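Local coordinates for Serine/threonine-protein acetyltransferase HopZ1a (Pseudomonas syringae pv. syringae, PDB 5KLP) that acetylates serine, threonine and lysine residues of proteins, tubulin among them, with acetyl-CoA in infected plant cells, and uses inositol hexakisphosphate as cofactor, at residues Pro40-Ala52 against Asp326-Ala338. The protein carries 10 engineered substitutions. Sequence-based numbering, arbitrary orientation.
With IHP (inositol hexakisphosphate), chain D.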
loop_
_atom_site.group_PDB
_atom_site.type_symbol
_atom_site.label_atom_id
_atom_site.label_comp_id
_atom_site.label_asym_id
_atom_site.label_seq_id
_atom_site.Cartn_x
_atom_site.Cartn_y
_atom_site.Cartn_z
ATOM N N PRO A 40 -24.285 -4.403 6.502
ATOM C CA PRO A 40 -23.070 -3.585 6.631
ATOM C C PRO A 40 -22.360 -3.307 5.309
ATOM O O PRO A 40 -21.894 -2.189 5.098
ATOM C CB PRO A 40 -22.179 -4.414 7.574
ATOM C CG PRO A 40 -22.861 -5.735 7.744
ATOM C CD PRO A 40 -24.309 -5.498 7.486
ATOM N N ILE A 41 -22.277 -4.297 4.432
ATOM C CA ILE A 41 -21.584 -4.087 3.169
ATOM C C ILE A 41 -22.334 -3.080 2.282
ATOM O O ILE A 41 -21.710 -2.330 1.541
ATOM C CB ILE A 41 -21.365 -5.406 2.420
ATOM C CG1 ILE A 41 -20.385 -5.186 1.267
ATOM C CG2 ILE A 41 -22.698 -6.007 1.949
ATOM C CD1 ILE A 41 -19.162 -6.065 1.367
ATOM N N LYS A 42 -23.663 -3.052 2.375
ATOM C CA LYS A 42 -24.448 -2.069 1.635
ATOM C C LYS A 42 -24.129 -0.665 2.133
ATOM O O LYS A 42 -23.962 0.260 1.336
ATOM C CB LYS A 42 -25.954 -2.339 1.768
ATOM N N ALA A 43 -24.070 -0.504 3.452
ATOM C CA ALA A 43 -23.757 0.789 4.052
ATOM C C ALA A 43 -22.354 1.227 3.638
ATOM O O ALA A 43 -22.123 2.381 3.296
ATOM C CB ALA A 43 -23.872 0.723 5.566
ATOM N N TYR A 44 -21.426 0.278 3.653
ATOM C CA TYR A 44 -20.063 0.543 3.236
ATOM C C TYR A 44 -20.032 1.020 1.792
ATOM O O TYR A 44 -19.353 1.991 1.463
ATOM C CB TYR A 44 -19.208 -0.705 3.402
ATOM C CG TYR A 44 -17.756 -0.519 2.994
ATOM C CD1 TYR A 44 -17.024 0.587 3.422
ATOM C CD2 TYR A 44 -17.108 -1.473 2.222
ATOM C CE1 TYR A 44 -15.687 0.746 3.061
ATOM C CE2 TYR A 44 -15.765 -1.324 1.863
ATOM C CZ TYR A 44 -15.066 -0.218 2.283
ATOM O OH TYR A 44 -13.736 -0.082 1.907
ATOM N N GLY A 45 -20.756 0.320 0.932
ATOM C CA GLY A 45 -20.867 0.716 -0.458
ATOM C C GLY A 45 -21.431 2.110 -0.642
ATOM O O GLY A 45 -20.928 2.885 -1.446
ATOM N N GLN A 46 -22.468 2.446 0.119
ATOM C CA GLN A 46 -23.100 3.748 -0.034
ATOM C C GLN A 46 -22.169 4.858 0.424
ATOM O O GLN A 46 -22.085 5.908 -0.219
ATOM C CB GLN A 46 -24.420 3.805 0.738
ATOM C CG GLN A 46 -25.238 5.054 0.467
ATOM C CD GLN A 46 -25.485 5.279 -1.013
ATOM O OE1 GLN A 46 -26.101 4.450 -1.687
ATOM N NE2 GLN A 46 -25.001 6.403 -1.526
ATOM N N ALA A 47 -21.460 4.620 1.528
ATOM C CA ALA A 47 -20.489 5.589 2.037
ATOM C C ALA A 47 -19.392 5.840 1.007
ATOM O O ALA A 47 -18.992 6.982 0.773
ATOM C CB ALA A 47 -19.880 5.101 3.343
ATOM N N ALA A 48 -18.896 4.761 0.408
ATOM C CA ALA A 48 -17.839 4.867 -0.599
ATOM C C ALA A 48 -18.341 5.606 -1.834
ATOM O O ALA A 48 -17.602 6.373 -2.448
ATOM C CB ALA A 48 -17.326 3.499 -0.981
ATOM N N LEU A 49 -19.600 5.355 -2.191
ATOM C CA LEU A 49 -20.229 6.034 -3.318
ATOM C C LEU A 49 -20.344 7.522 -3.034
ATOM O O LEU A 49 -19.984 8.347 -3.870
ATOM C CB LEU A 49 -21.610 5.436 -3.616
ATOM C CG LEU A 49 -21.614 4.084 -4.338
ATOM C CD1 LEU A 49 -23.013 3.487 -4.342
ATOM C CD2 LEU A 49 -21.114 4.249 -5.761
ATOM N N ASP A 50 -20.829 7.848 -1.839
ATOM C CA ASP A 50 -20.949 9.227 -1.403
ATOM C C ASP A 50 -19.597 9.928 -1.441
ATOM O O ASP A 50 -19.496 11.067 -1.892
ATOM C CB ASP A 50 -21.526 9.304 0.016
ATOM C CG ASP A 50 -22.967 8.829 0.094
ATOM O OD1 ASP A 50 -23.627 8.731 -0.962
ATOM O OD2 ASP A 50 -23.441 8.563 1.217
ATOM N N ARG A 51 -18.557 9.243 -0.975
ATOM C CA ARG A 51 -17.211 9.821 -0.969
ATOM C C ARG A 51 -16.707 10.118 -2.370
ATOM O O ARG A 51 -16.148 11.184 -2.627
ATOM C CB ARG A 51 -16.228 8.891 -0.256
ATOM C CG ARG A 51 -14.782 9.394 -0.233
ATOM C CD ARG A 51 -13.939 8.476 0.630
ATOM N NE ARG A 51 -12.536 8.875 0.741
ATOM C CZ ARG A 51 -12.070 9.762 1.616
ATOM N NH1 ARG A 51 -12.895 10.376 2.456
ATOM N NH2 ARG A 51 -10.776 10.043 1.645
ATOM N N ALA A 52 -16.889 9.168 -3.279
ATOM C CA ALA A 52 -16.441 9.369 -4.650
ATOM C C ALA A 52 -17.280 10.462 -5.317
ATOM O O ALA A 52 -16.827 11.094 -6.262
ATOM C CB ALA A 52 -16.515 8.074 -5.449
ATOM N N ASP A 326 -10.146 6.444 -4.478
ATOM C CA ASP A 326 -11.566 6.309 -4.142
ATOM C C ASP A 326 -12.263 5.476 -5.214
ATOM O O ASP A 326 -13.211 4.736 -4.932
ATOM C CB ASP A 326 -12.184 7.699 -3.989
ATOM C CG ASP A 326 -11.462 8.531 -2.917
ATOM O OD1 ASP A 326 -11.280 8.045 -1.766
ATOM O OD2 ASP A 326 -11.003 9.640 -3.247
ATOM N N GLY A 327 -11.752 5.566 -6.439
ATOM C CA GLY A 327 -12.205 4.711 -7.521
ATOM C C GLY A 327 -11.818 3.257 -7.281
ATOM O O GLY A 327 -12.600 2.344 -7.549
ATOM N N PHE A 328 -10.605 3.040 -6.781
ATOM C CA PHE A 328 -10.164 1.692 -6.448
ATOM C C PHE A 328 -11.091 1.067 -5.385
ATOM O O PHE A 328 -11.427 -0.110 -5.465
ATOM C CB PHE A 328 -8.702 1.698 -5.970
ATOM C CG PHE A 328 -8.218 0.350 -5.498
ATOM C CD1 PHE A 328 -8.010 -0.684 -6.401
ATOM C CD2 PHE A 328 -8.026 0.103 -4.149
ATOM C CE1 PHE A 328 -7.591 -1.939 -5.966
ATOM C CE2 PHE A 328 -7.618 -1.142 -3.706
ATOM C CZ PHE A 328 -7.398 -2.168 -4.617
ATOM N N ARG A 329 -11.514 1.862 -4.405
ATOM C CA ARG A 329 -12.408 1.348 -3.367
ATOM C C ARG A 329 -13.735 0.880 -3.968
ATOM O O ARG A 329 -14.234 -0.170 -3.591
ATOM C CB ARG A 329 -12.657 2.388 -2.273
ATOM C CG ARG A 329 -13.566 1.891 -1.130
ATOM C CD ARG A 329 -13.468 2.843 0.076
ATOM N NE ARG A 329 -13.219 4.180 -0.424
ATOM C CZ ARG A 329 -12.255 4.996 -0.019
ATOM N NH1 ARG A 329 -11.418 4.669 0.958
ATOM N NH2 ARG A 329 -12.154 6.165 -0.604
ATOM N N LEU A 330 -14.292 1.663 -4.890
ATOM C CA LEU A 330 -15.519 1.294 -5.588
ATOM C C LEU A 330 -15.330 -0.029 -6.342
ATOM O O LEU A 330 -16.211 -0.888 -6.359
ATOM C CB LEU A 330 -15.928 2.406 -6.558
ATOM C CG LEU A 330 -16.155 3.784 -5.912
ATOM C CD1 LEU A 330 -16.592 4.805 -6.950
ATOM C CD2 LEU A 330 -17.184 3.710 -4.787
ATOM N N GLN A 331 -14.173 -0.174 -6.977
ATOM C CA GLN A 331 -13.831 -1.393 -7.698
ATOM C C GLN A 331 -13.810 -2.611 -6.777
ATOM O O GLN A 331 -14.324 -3.682 -7.131
ATOM C CB GLN A 331 -12.473 -1.231 -8.379
ATOM C CG GLN A 331 -11.862 -2.523 -8.850
ATOM C CD GLN A 331 -10.442 -2.326 -9.354
ATOM O OE1 GLN A 331 -10.224 -1.806 -10.451
ATOM N NE2 GLN A 331 -9.464 -2.701 -8.528
ATOM N N GLU A 332 -13.223 -2.446 -5.593
ATOM C CA GLU A 332 -13.109 -3.554 -4.649
ATOM C C GLU A 332 -14.469 -3.978 -4.083
ATOM O O GLU A 332 -14.748 -5.162 -3.950
ATOM C CB GLU A 332 -12.161 -3.183 -3.522
ATOM C CG GLU A 332 -10.748 -2.984 -4.027
ATOM C CD GLU A 332 -10.300 -4.157 -4.876
ATOM O OE1 GLU A 332 -9.948 -5.202 -4.279
ATOM O OE2 GLU A 332 -10.313 -4.041 -6.128
ATOM N N ILE A 333 -15.302 -3.001 -3.752
ATOM C CA ILE A 333 -16.636 -3.294 -3.218
ATOM C C ILE A 333 -17.461 -4.012 -4.276
ATOM O O ILE A 333 -18.118 -5.029 -3.996
ATOM C CB ILE A 333 -17.325 -2.006 -2.757
ATOM C CG1 ILE A 333 -16.513 -1.379 -1.620
ATOM C CG2 ILE A 333 -18.766 -2.276 -2.324
ATOM C CD1 ILE A 333 -17.028 -0.048 -1.162
ATOM N N LYS A 334 -17.372 -3.515 -5.507
ATOM C CA LYS A 334 -18.005 -4.176 -6.644
ATOM C C LYS A 334 -17.542 -5.637 -6.770
ATOM O O LYS A 334 -18.353 -6.541 -6.944
ATOM C CB LYS A 334 -17.700 -3.416 -7.937
ATOM C CG LYS A 334 -18.390 -3.967 -9.182
ATOM C CD LYS A 334 -17.753 -3.389 -10.444
ATOM C CE LYS A 334 -18.283 -4.058 -11.705
ATOM N NZ LYS A 334 -17.899 -3.311 -12.941
ATOM N N ARG A 335 -16.245 -5.877 -6.660
ATOM C CA ARG A 335 -15.758 -7.248 -6.739
ATOM C C ARG A 335 -16.350 -8.116 -5.623
ATOM O O ARG A 335 -16.704 -9.271 -5.851
ATOM C CB ARG A 335 -14.239 -7.265 -6.707
ATOM C CG ARG A 335 -13.636 -6.851 -8.040
ATOM C CD ARG A 335 -12.119 -6.646 -7.936
ATOM N NE ARG A 335 -11.589 -6.184 -9.210
ATOM C CZ ARG A 335 -10.316 -5.864 -9.418
ATOM N NH1 ARG A 335 -9.433 -5.979 -8.435
ATOM N NH2 ARG A 335 -9.934 -5.440 -10.614
ATOM N N VAL A 336 -16.462 -7.558 -4.421
ATOM C CA VAL A 336 -17.058 -8.310 -3.317
ATOM C C VAL A 336 -18.537 -8.598 -3.581
ATOM O O VAL A 336 -18.983 -9.748 -3.478
ATOM C CB VAL A 336 -16.914 -7.568 -1.992
ATOM C CG1 VAL A 336 -17.697 -8.295 -0.907
ATOM C CG2 VAL A 336 -15.448 -7.482 -1.613
ATOM N N LEU A 337 -19.287 -7.567 -3.966
ATOM C CA LEU A 337 -20.730 -7.719 -4.155
ATOM C C LEU A 337 -21.030 -8.609 -5.353
ATOM O O LEU A 337 -22.052 -9.311 -5.380
ATOM C CB LEU A 337 -21.412 -6.356 -4.306
ATOM C CG LEU A 337 -21.435 -5.527 -3.020
ATOM C CD1 LEU A 337 -22.115 -4.179 -3.248
ATOM C CD2 LEU A 337 -22.119 -6.304 -1.886
ATOM N N ALA A 338 -20.141 -8.585 -6.340
ATOM C CA ALA A 338 -20.316 -9.411 -7.536
ATOM C C ALA A 338 -20.308 -10.897 -7.158
ATOM O O ALA A 338 -21.080 -11.698 -7.701
ATOM C CB ALA A 338 -19.241 -9.108 -8.556
HETATM C C1 IHP D . -8.205 -4.148 -12.993
HETATM C C2 IHP D . -7.520 -3.139 -11.964
HETATM C C3 IHP D . -7.589 -1.573 -12.132
HETATM C C4 IHP D . -8.306 -1.096 -13.480
HETATM C C5 IHP D . -8.407 -2.085 -14.627
HETATM C C6 IHP D . -9.064 -3.320 -14.028
HETATM O O11 IHP D . -7.348 -4.971 -13.542
HETATM P P1 IHP D . -7.279 -6.663 -13.544
HETATM O O21 IHP D . -5.828 -7.122 -13.418
HETATM O O31 IHP D . -7.841 -7.202 -14.864
HETATM O O41 IHP D . -8.059 -7.332 -12.426
HETATM O O12 IHP D . -6.252 -3.525 -11.594
HETATM P P2 IHP D . -6.015 -3.929 -9.977
HETATM O O22 IHP D . -6.933 -5.109 -9.597
HETATM O O32 IHP D . -4.571 -4.298 -9.620
HETATM O O42 IHP D . -6.486 -2.744 -9.100
HETATM O O13 IHP D . -6.383 -1.164 -12.082
HETATM P P3 IHP D . -5.487 -0.147 -11.080
HETATM O O23 IHP D . -5.372 -0.502 -9.597
HETATM O O33 IHP D . -4.167 -0.468 -11.776
HETATM O O43 IHP D . -5.840 1.331 -11.213
HETATM O O14 IHP D . -7.804 0.063 -13.930
HETATM P P4 IHP D . -8.499 1.499 -13.643
HETATM O O24 IHP D . -8.194 2.001 -12.231
HETATM O O34 IHP D . -8.068 2.564 -14.672
HETATM O O44 IHP D . -10.031 1.390 -13.756
HETATM O O15 IHP D . -7.293 -2.281 -15.350
HETATM P P5 IHP D . -7.128 -1.791 -16.975
HETATM O O25 IHP D . -8.262 -0.840 -17.373
HETATM O O35 IHP D . -5.788 -1.035 -17.189
HETATM O O45 IHP D . -7.159 -2.974 -17.948
HETATM O O16 IHP D . -9.532 -4.114 -14.989
HETATM P P6 IHP D . -10.901 -5.003 -14.886
HETATM O O26 IHP D . -11.972 -4.239 -14.109
HETATM O O36 IHP D . -11.453 -5.346 -16.281
HETATM O O46 IHP D . -10.634 -6.331 -14.170
HETATM O O HOH W 1 -14.746 5.567 -2.385
#
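Arg51 and Asp326 meet in a salt bridge where the C-terminal end of Pro40-Ala52 passes Asp326-Ala338: NE of Arg51 donates to OD1 of Asp326 over 2.9 Å, the N-H bent to 150° and the guanidinium and carboxylate planes steeply turned against each other. The exact place of OD1 is doubtful, because it sits too close to the Arg329 guanidinium, which belongs to the same charge network. Asp188 joins from outside, taking Arg51 NH2 on one carboxylate oxygen and Arg329 NH1 on the other; Asp65 pairs with Arg329 NH1 as well, and is hydrogen-bonded to Tyr44 OH. One water bridges the helices, accepting from Arg329 NE at 2.8 Å and donating to the carbonyl O atoms of Ala48 and Asp326. The bend of Arg329 at chi3 (31°) brings NE to this water. Beside the charges, CD1 of Leu330 reaches CB of Ala52 at 3.6 Å. Helix 40-53 here packs roughly antiparallel on the C-terminal helix 324-340, which lines part of the inositol hexakisphosphate pocket of this YopJ-family enzyme; the axes are 9.5 Å apart at closest approach. Toward the N-terminal end of Pro40-Ala52 the seam is apolar. CD1 of Ile333 lies over one face of the Tyr44 ring in a CH-pi contact, 3.9 Å from the centroid, and also meets CB of Ala48; CG2 of Ile333 lies against CA of Gly45. Ile41 packs on Val336 and Leu337. The helix face turned from this seam serves the ligand: Gln331 NE2 donates to O42 of the inositol hexakisphosphate (3.0 Å) and to Glu332 OE2, while Arg335 NH1 and NH2 both donate to O22, with Glu76 a second partner of NH1.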